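Local coordinates for peptide from Structure-specific endonuclease subunit SLX4 (PDB 6J0Y), which probably binds the scaffold protein Rtt107 through an interacting motif of Slx4, tying this structure-specific endonuclease subunit to its partner, at residues G6-V11 with I51-L56; K12-S17 with F45-C50. One frame throughout, in Å; residues are numbered along the deposited sequence.

Contact 1: residues G6-V11 with I51-L56; sequences GSSIRV and IADIQL
Asp-53 OD1, lying 3.7 Å from Arg-10 CG, takes a hydrogen bond of 2.9 Å from water 2, which also bonds Ser-8 OG, and a weak one from water 3, which accepts from Arg-10 NH1 in the guanidinium plane. The two side chains run side by side, yet Arg-10 NH1 stays 5.6 Å from Asp-53 OD1, so the link between the charges is through water. Asp-53 OD2 is held separately, by Asn-29 and Tyr-31, while the guanidinium reaches an acidic and a polar side chain of the partner protein.

Behind these groups the two strands join by backbone bonds. Val-11 and Ala-52 exchange a reciprocal pair, as do Ile-9 and Ile-54, and Ser-7 O accepts from Leu-56 N at 3.0 Å, just before strand 8-14 begins and after 49-55 ends.

The opposite face is apolar. Val-11 CG2 packs 3.8 Å from Ile-54 CG1. Ile-9 CG2 meets Leu-56 CD2 at 3.9 Å, the two side chains crossing at about a right angle; with CG1 of Ile-9 between its backbone N and carbonyl carbon (chi1 60°), CG2 is the branch that faces Leu-56. The other methyl of Leu-56, CD1, sits 3.3 Å from Ser-7 OG, itself hydrogen-bonded to Gly-4 O. Trimming Leu-56 to an alanine would probably leave the CG2 methyl of Ile-9 without its neighbour and uncover Ser-7 OG.

This is an antiparallel pair with one water-bridged polar face and one apolar face; 49-55 is the middle strand of this chain's three-stranded sheet, 8-14 outermost within the chain.

Contact 2: residues K12-S17 with F45-C50; sequences KLLQES and FDDQFC
Lys-12 and Leu-14 enclose the Phe-49 ring, one over each face. CE of Lys-12 stands 3.6 Å from the ring centroid in a CH-pi contact over the middle, and NZ beyond it makes a cation-pi contact at 4.4 Å, only 10° off the ring normal. With CG anti to the backbone N (chi1 -179°) and the rest of the chain extended, the lysine brings CE over the ring centre, with NZ farther out along the ring normal. On the other face, CD2 of Leu-14 makes its CH-pi contact nearer the rim, 3.6 Å from Phe-49 CE1, and the same methyl also meets CB of Asp-47. Asn-36 and Thr-43 of the chain's long loop touch the Phe-49 side chain too.

Hydrogen bonds fix the backbones that hold the ring's neighbours. Leu-13 and Cys-50 exchange a reciprocal pair, with Cys-50 N 2.8 Å from Leu-13 O. Beyond it, Gln-48 O is gripped twice, by Gln-15 N at 2.8 Å and by water 4, which itself accepts from Glu-16 N. Gln-48, just before strand 49-55, folds its amide back so that NE2 donates to Phe-49 O at 2.9 Å; NE2 also donates to Val-33 O.

Apolar packing adds to this on the side where Leu-21 touches Leu-13 and Phe-30 touches Cys-50.

Past Leu-14 the chain makes a weakly bonded turn, with Ser-17 N donating to Leu-14 O. The contact is thus the end of an antiparallel beta pair, beside an aromatic ring covered on both faces by CH-pi contacts and, on one of them, by a cation-pi contact.

In the fold
Both contacts join strand 8-14 to strand 49-55, so they are successive lengths of one antiparallel pairing: contact 2 is nested inside the loop that contact 1 closes. Their centres are about 17 Å apart, on opposite sides of the chain's centre. The join is direct, with Ile-51 CD1 3.7 Å from Lys-12 CB. Strand 27-32 lies on the far side of 49-55 as the third strand within this chain, its residues reaching side chains of both contacts. The outer strand 8-14 also faces the partner protein: Arg-10 in contact 1 and Lys-12 in contact 2 each make backbone hydrogen bonds to it, consistent with a motif that docks along its outer strand 8-14.

Contact 1: residues G6-V11 with I51-L56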
loop_
_atom_site.group_PDB
_atom_site.type_symbol
_atom_site.label_atom_id
_atom_site.label_comp_id
_atom_site.label_asym_id
_atom_site.label_seq_id
_atom_site.Cartn_x
_atom_site.Cartn_y
_atom_site.Cartn_z
ATOM N N GLY B 6 0.886 27.228 -2.225
ATOM C CA GLY B 6 0.622 27.108 -3.643
ATOM C C GLY B 6 0.381 25.700 -4.138
ATOM O O GLY B 6 -0.077 25.530 -5.279
ATOM N N SER B 7 0.681 24.679 -3.335
ATOM C CA SER B 7 0.383 23.318 -3.760
ATOM C C SER B 7 -1.113 23.051 -3.631
ATOM O O SER B 7 -1.879 23.869 -3.109
ATOM C CB SER B 7 1.185 22.303 -2.944
ATOM O OG SER B 7 0.786 22.326 -1.588
ATOM N N SER B 8 -1.528 21.876 -4.106
ATOM C CA SER B 8 -2.933 21.523 -4.168
ATOM C C SER B 8 -3.146 20.105 -3.657
ATOM O O SER B 8 -2.203 19.337 -3.450
ATOM C CB SER B 8 -3.477 21.635 -5.601
ATOM O OG SER B 8 -2.829 20.715 -6.459
ATOM N N ILE B 9 -4.419 19.771 -3.475
ATOM C CA ILE B 9 -4.828 18.414 -3.135
ATOM C C ILE B 9 -5.878 17.989 -4.146
ATOM O O ILE B 9 -6.584 18.822 -4.725
ATOM C CB ILE B 9 -5.388 18.309 -1.702
ATOM C CG1 ILE B 9 -6.615 19.218 -1.547
ATOM C CG2 ILE B 9 -4.305 18.656 -0.664
ATOM C CD1 ILE B 9 -7.287 19.089 -0.179
ATOM N N ARG B 10 -5.998 16.676 -4.325
ATOM C CA ARG B 10 -6.984 16.071 -5.218
ATOM C C ARG B 10 -8.285 15.830 -4.463
ATOM O O ARG B 10 -8.262 15.258 -3.374
ATOM C CB ARG B 10 -6.456 14.735 -5.751
ATOM C CG ARG B 10 -5.369 14.883 -6.826
ATOM C CD ARG B 10 -4.396 13.700 -6.812
ATOM N NE ARG B 10 -5.017 12.370 -6.742
ATOM C CZ ARG B 10 -5.744 11.803 -7.702
ATOM N NH1 ARG B 10 -6.016 12.458 -8.834
ATOM N NH2 ARG B 10 -6.214 10.570 -7.502
ATOM N N VAL B 11 -9.410 16.257 -5.043
ATOM C CA VAL B 11 -10.729 16.037 -4.456
ATOM C C VAL B 11 -11.629 15.411 -5.512
ATOM O O VAL B 11 -11.796 15.977 -6.597
ATOM C CB VAL B 11 -11.366 17.330 -3.919
ATOM C CG1 VAL B 11 -12.678 17.002 -3.202
ATOM C CG2 VAL B 11 -10.414 18.052 -2.948
ATOM N N ILE B 51 -12.340 15.142 -10.876
ATOM C CA ILE B 51 -11.252 15.375 -9.937
ATOM C C ILE B 51 -10.947 16.863 -9.994
ATOM O O ILE B 51 -10.749 17.416 -11.082
ATOM C CB ILE B 51 -9.994 14.556 -10.275
ATOM C CG1 ILE B 51 -10.255 13.054 -10.131
ATOM C CG2 ILE B 51 -8.813 14.999 -9.374
ATOM C CD1 ILE B 51 -10.565 12.604 -8.694
ATOM N N ALA B 52 -10.939 17.515 -8.838
ATOM C CA ALA B 52 -10.518 18.905 -8.734
ATOM C C ALA B 52 -9.194 18.986 -7.986
ATOM O O ALA B 52 -9.015 18.333 -6.951
ATOM C CB ALA B 52 -11.580 19.743 -8.019
ATOM N N ASP B 53 -8.263 19.779 -8.517
ATOM C CA ASP B 53 -7.056 20.158 -7.787
ATOM C C ASP B 53 -7.369 21.445 -7.044
ATOM O O ASP B 53 -7.562 22.491 -7.670
ATOM C CB ASP B 53 -5.872 20.375 -8.729
ATOM C CG ASP B 53 -5.434 19.116 -9.419
ATOM O OD1 ASP B 53 -5.468 18.028 -8.783
ATOM O OD2 ASP B 53 -5.048 19.217 -10.605
ATOM N N ILE B 54 -7.415 21.375 -5.717
ATOM C CA ILE B 54 -7.828 22.494 -4.885
ATOM C C ILE B 54 -6.581 23.039 -4.201
ATOM O O ILE B 54 -5.869 22.298 -3.512
ATOM C CB ILE B 54 -8.891 22.065 -3.860
ATOM C CG1 ILE B 54 -10.125 21.477 -4.567
ATOM C CG2 ILE B 54 -9.250 23.233 -2.939
ATOM C CD1 ILE B 54 -10.934 22.490 -5.353
ATOM N N GLN B 55 -6.299 24.328 -4.395
ATOM C CA GLN B 55 -5.152 24.934 -3.729
ATOM C C GLN B 55 -5.319 24.935 -2.209
ATOM O O GLN B 55 -6.395 25.241 -1.684
ATOM C CB GLN B 55 -4.966 26.370 -4.234
ATOM C CG GLN B 55 -3.768 27.089 -3.686
ATOM C CD GLN B 55 -3.596 28.433 -4.361
ATOM O OE1 GLN B 55 -3.144 28.508 -5.501
ATOM N NE2 GLN B 55 -3.997 29.495 -3.681
ATOM N N LEU B 56 -4.231 24.623 -1.495
ATOM C CA LEU B 56 -4.228 24.756 -0.040
ATOM C C LEU B 56 -4.537 26.193 0.363
ATOM O O LEU B 56 -4.017 27.144 -0.226
ATOM C CB LEU B 56 -2.872 24.347 0.543
ATOM C CG LEU B 56 -2.391 22.897 0.464
ATOM C CD1 LEU B 56 -1.023 22.766 1.146
ATOM C CD2 LEU B 56 -3.396 21.955 1.120
HETATM O O HOH W 1 -1.514 28.061 -0.625
HETATM O O HOH W 2 -3.551 18.089 -6.614
HETATM O O HOH W 3 -5.175 14.942 -10.204
#

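Contact 2: residues K12-S17 with F45-C50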
loop_
_atom_site.group_PDB
_atom_site.type_symbol
_atom_site.label_atom_id
_atom_site.label_comp_id
_atom_site.label_asym_id
_atom_site.label_seq_id
_atom_site.Cartn_x
_atom_site.Cartn_y
_atom_site.Cartn_z
ATOM N N LYS B 12 -12.201 14.249 -5.192
ATOM C CA LYS B 12 -13.130 13.557 -6.086
ATOM C C LYS B 12 -14.548 13.956 -5.715
ATOM O O LYS B 12 -14.989 13.707 -4.589
ATOM C CB LYS B 12 -12.959 12.044 -5.986
ATOM C CG LYS B 12 -13.901 11.246 -6.928
ATOM C CD LYS B 12 -13.760 9.772 -6.629
ATOM C CE LYS B 12 -14.802 8.941 -7.395
ATOM N NZ LYS B 12 -14.673 7.520 -6.984
ATOM N N LEU B 13 -15.262 14.542 -6.678
ATOM C CA LEU B 13 -16.549 15.193 -6.483
ATOM C C LEU B 13 -17.508 14.737 -7.573
ATOM O O LEU B 13 -17.097 14.524 -8.711
ATOM C CB LEU B 13 -16.396 16.723 -6.598
ATOM C CG LEU B 13 -16.630 17.640 -5.413
ATOM C CD1 LEU B 13 -16.073 17.007 -4.162
ATOM C CD2 LEU B 13 -15.975 18.987 -5.689
ATOM N N LEU B 14 -18.794 14.639 -7.244
ATOM C CA LEU B 14 -19.796 14.501 -8.301
ATOM C C LEU B 14 -19.739 15.714 -9.225
ATOM O O LEU B 14 -19.614 16.853 -8.770
ATOM C CB LEU B 14 -21.198 14.357 -7.702
ATOM C CG LEU B 14 -21.546 12.975 -7.151
ATOM C CD1 LEU B 14 -22.923 12.972 -6.485
ATOM C CD2 LEU B 14 -21.496 11.939 -8.268
ATOM N N GLN B 15 -19.786 15.456 -10.539
ATOM C CA GLN B 15 -19.744 16.541 -11.517
ATOM C C GLN B 15 -20.807 17.595 -11.225
ATOM O O GLN B 15 -20.541 18.801 -11.321
ATOM C CB GLN B 15 -19.913 15.971 -12.931
ATOM C CG GLN B 15 -19.789 16.998 -14.046
ATOM C CD GLN B 15 -21.134 17.520 -14.507
ATOM O OE1 GLN B 15 -22.076 16.752 -14.716
ATOM N NE2 GLN B 15 -21.234 18.838 -14.669
ATOM N N GLU B 16 -22.011 17.152 -10.851
ATOM C CA GLU B 16 -23.087 18.062 -10.457
ATOM C C GLU B 16 -22.674 18.996 -9.330
ATOM O O GLU B 16 -23.187 20.117 -9.235
ATOM C CB GLU B 16 -24.313 17.265 -10.005
ATOM C CG GLU B 16 -25.064 16.540 -11.095
ATOM C CD GLU B 16 -26.163 15.655 -10.532
ATOM O OE1 GLU B 16 -25.939 15.034 -9.468
ATOM O OE2 GLU B 16 -27.251 15.592 -11.145
ATOM N N SER B 17 -21.772 18.547 -8.456
ATOM C CA SER B 17 -21.442 19.286 -7.244
ATOM C C SER B 17 -20.470 20.426 -7.483
ATOM O O SER B 17 -20.356 21.303 -6.622
ATOM C CB SER B 17 -20.840 18.347 -6.194
ATOM O OG SER B 17 -21.703 17.256 -5.934
ATOM N N PHE B 45 -23.718 3.047 -10.239
ATOM C CA PHE B 45 -22.957 2.619 -11.407
ATOM C C PHE B 45 -22.740 3.757 -12.395
ATOM O O PHE B 45 -21.671 3.843 -13.012
ATOM C CB PHE B 45 -23.666 1.451 -12.098
ATOM C CG PHE B 45 -23.600 0.151 -11.332
ATOM C CD1 PHE B 45 -22.380 -0.461 -11.080
ATOM C CD2 PHE B 45 -24.759 -0.470 -10.887
ATOM C CE1 PHE B 45 -22.315 -1.669 -10.383
ATOM C CE2 PHE B 45 -24.704 -1.679 -10.189
ATOM C CZ PHE B 45 -23.475 -2.275 -9.937
ATOM N N ASP B 46 -23.724 4.647 -12.548
ATOM C CA ASP B 46 -23.665 5.713 -13.544
ATOM C C ASP B 46 -23.334 7.080 -12.946
ATOM O O ASP B 46 -23.568 8.106 -13.597
ATOM C CB ASP B 46 -24.980 5.780 -14.325
ATOM C CG ASP B 46 -26.180 6.058 -13.439
ATOM O OD1 ASP B 46 -26.004 6.197 -12.207
ATOM O OD2 ASP B 46 -27.307 6.135 -13.977
ATOM N N ASP B 47 -22.806 7.126 -11.724
ATOM C CA ASP B 47 -22.375 8.401 -11.164
ATOM C C ASP B 47 -21.261 8.994 -12.014
ATOM O O ASP B 47 -20.327 8.293 -12.410
ATOM C CB ASP B 47 -21.881 8.226 -9.727
ATOM C CG ASP B 47 -23.009 8.209 -8.714
ATOM O OD1 ASP B 47 -24.112 8.710 -9.027
ATOM O OD2 ASP B 47 -22.776 7.705 -7.597
ATOM N N GLN B 48 -21.352 10.293 -12.281
ATOM C CA GLN B 48 -20.356 11.006 -13.078
ATOM C C GLN B 48 -19.524 11.883 -12.146
ATOM O O GLN B 48 -20.053 12.807 -11.520
ATOM C CB GLN B 48 -21.028 11.844 -14.167
ATOM C CG GLN B 48 -20.057 12.675 -15.011
ATOM C CD GLN B 48 -19.017 11.821 -15.729
ATOM O OE1 GLN B 48 -19.356 11.028 -16.615
ATOM N NE2 GLN B 48 -17.744 11.986 -15.355
ATOM N N PHE B 49 -18.232 11.582 -12.047
ATOM C CA PHE B 49 -17.333 12.277 -11.148
ATOM C C PHE B 49 -16.371 13.182 -11.906
ATOM O O PHE B 49 -16.177 13.086 -13.121
ATOM C CB PHE B 49 -16.524 11.285 -10.311
ATOM C CG PHE B 49 -17.348 10.529 -9.307
ATOM C CD1 PHE B 49 -17.676 11.108 -8.093
ATOM C CD2 PHE B 49 -17.795 9.255 -9.578
ATOM C CE1 PHE B 49 -18.441 10.414 -7.154
ATOM C CE2 PHE B 49 -18.564 8.559 -8.655
ATOM C CZ PHE B 49 -18.889 9.142 -7.448
ATOM N N CYS B 50 -15.756 14.061 -11.134
ATOM C CA CYS B 50 -14.615 14.830 -11.595
ATOM C C CYS B 50 -13.572 14.831 -10.491
ATOM O O CYS B 50 -13.867 14.532 -9.333
ATOM C CB CYS B 50 -14.998 16.262 -11.933
ATOM S SG CYS B 50 -15.529 17.090 -10.467
HETATM O O HOH W 4 -22.846 14.334 -11.306
#